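Local coordinates for methyl-accepting chemotaxis protein (Vibrio parahaemolyticus, PDB 4EXO) that probably acts as a chemotaxis receptor, its periplasmic Cache-type sensing domain binding the small carboxylic acid pyruvate, at residues A[91-94]-A[95-98]. Residues are numbered along the deposited sequence; the frame is centred on the assembly and turned at random.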
ATOM      1  N   GLY A  91      24.275  -5.999 -17.359  1.00 22.95           N
ATOM      2  CA  GLY A  91      23.825  -5.862 -18.748  1.00 22.53           C
ATOM      3  C   GLY A  91      22.344  -6.138 -18.935  1.00 22.76           C
ATOM      4  O   GLY A  91      21.915  -6.424 -20.065  1.00 22.76           O
ATOM      5  N   VAL A  92      21.557  -6.072 -17.856  1.00 21.86           N
ATOM      6  CA  VAL A  92      20.088  -6.231 -17.980  1.00 21.32           C
ATOM      7  C   VAL A  92      19.501  -4.916 -18.526  1.00 21.08           C
ATOM      8  O   VAL A  92      19.753  -3.850 -17.950  1.00 20.87           O
ATOM      9  CB  VAL A  92      19.382  -6.592 -16.638  1.00 21.17           C
ATOM     10  CG1 VAL A  92      17.780  -6.572 -16.831  1.00 20.10           C
ATOM     11  CG2 VAL A  92      19.804  -7.956 -16.130  1.00 22.97           C
ATOM     12  N   ALA A  93      18.744  -4.976 -19.636  1.00 19.75           N
ATOM     13  CA  ALA A  93      18.073  -3.793 -20.155  1.00 19.78           C
ATOM     14  C   ALA A  93      16.835  -3.567 -19.307  1.00 19.21           C
ATOM     15  O   ALA A  93      15.749  -4.132 -19.545  1.00 17.99           O
ATOM     16  CB  ALA A  93      17.719  -3.935 -21.657  1.00 20.64           C
ATOM     17  N   VAL A  94      17.024  -2.772 -18.258  1.00 18.14           N
ATOM     18  CA  VAL A  94      16.024  -2.663 -17.195  1.00 18.33           C
ATOM     19  C   VAL A  94      14.678  -2.073 -17.664  1.00 18.33           C
ATOM     20  O   VAL A  94      13.619  -2.635 -17.361  1.00 16.96           O
ATOM     21  CB  VAL A  94      16.587  -1.797 -15.988  1.00 18.48           C
ATOM     22  CG1 VAL A  94      15.515  -1.637 -14.855  1.00 18.97           C
ATOM     23  CG2 VAL A  94      17.871  -2.445 -15.437  1.00 18.43           C
ATOM     24  N   ILE A  95      14.734  -0.924 -18.344  1.00 19.06           N
ATOM     25  CA  ILE A  95      13.508  -0.188 -18.707  1.00 19.13           C
ATOM     26  C   ILE A  95      12.747  -0.969 -19.795  1.00 19.92           C
ATOM     27  O   ILE A  95      11.505  -1.163 -19.718  1.00 18.86           O
ATOM     28  CB  ILE A  95      13.800   1.302 -19.096  1.00 19.98           C
ATOM     29  CG1 ILE A  95      13.951   2.177 -17.841  1.00 21.99           C
ATOM     30  CG2 ILE A  95      12.576   1.962 -19.740  1.00 19.68           C
ATOM     31  CD1 ILE A  95      14.927   1.732 -16.865  1.00 24.37           C
ATOM     32  N   ALA A  96      13.475  -1.429 -20.793  1.00 19.61           N
ATOM     33  CA  ALA A  96      12.827  -2.206 -21.856  1.00 20.81           C
ATOM     34  C   ALA A  96      12.228  -3.488 -21.261  1.00 21.00           C
ATOM     35  O   ALA A  96      11.130  -3.915 -21.648  1.00 21.07           O
ATOM     36  CB  ALA A  96      13.816  -2.556 -22.949  1.00 20.22           C
ATOM     37  N   GLY A  97      12.963  -4.092 -20.325  1.00 20.51           N
ATOM     38  CA  GLY A  97      12.513  -5.328 -19.684  1.00 20.44           C
ATOM     39  C   GLY A  97      11.240  -5.125 -18.875  1.00 19.80           C
ATOM     40  O   GLY A  97      10.359  -5.985 -18.892  1.00 18.68           O
ATOM     41  N   LEU A  98      11.128  -3.992 -18.166  1.00 18.96           N
ATOM     42  CA  LEU A  98       9.924  -3.716 -17.373  1.00 18.62           C
ATOM     43  C   LEU A  98       8.738  -3.379 -18.263  1.00 18.69           C
ATOM     44  O   LEU A  98       7.575  -3.763 -17.963  1.00 17.08           O
ATOM     45  CB  LEU A  98      10.141  -2.582 -16.363  1.00 18.77           C
ATOM     46  CG  LEU A  98      11.025  -2.927 -15.149  1.00 20.58           C
ATOM     47  CD1 LEU A  98      11.586  -1.618 -14.503  1.00 19.29           C
ATOM     48  CD2 LEU A  98      10.198  -3.712 -14.128  1.00 21.49           C
TER
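Val94 and Leu98, one turn apart at the start of helix 94-104, lie side by side and point the same way, with Val94 CG1 3.9 Å from Leu98 CD1. That meeting follows from the valine torsion: CG1 is anti to the backbone N (chi1 179°), which puts it on the carbonyl side, toward Leu98, while CG2 stays beside the backbone N. Leu98 takes a different staggered position, CG anti to its carbonyl carbon (chi1 -73°), so that its branch leans back over the preceding turn and CG comes to 3.4 Å from Val94 O. The same Val94 CG1 also meets the tip of Ile95, CD1, at 4.0 Å; the isoleucine chain folds back over the Val94 carbonyl carbon, and one methyl is thereby shared by two neighbours. The first helical turn is closed by two backbone bonds. Ala93, at the N-cap position, accepts from Gly97 N through its O at 2.9 Å, and Val94 O accepts from Leu98 N at 2.9 Å. The two alanine methyls, Ala93 CB and Ala96 CB, make a looser contact at 4.3 Å. Beyond the turn, Phe111 and Trp113 of strand 108-115 pack on Val94, Tyr63 and Trp113 on Ile95, and Phe61 and Leu109 on Leu98. Val94 and Leu98 both touch the bound pyruvic acid. Their pairing probably offers the ligand an apolar patch from the helix's first turn, against which its hydrocarbon surface could pack; the pocket also holds Tyr59, Tyr63, His72 and Lys124, whose polar groups could probably meet the carboxylate and keto oxygens.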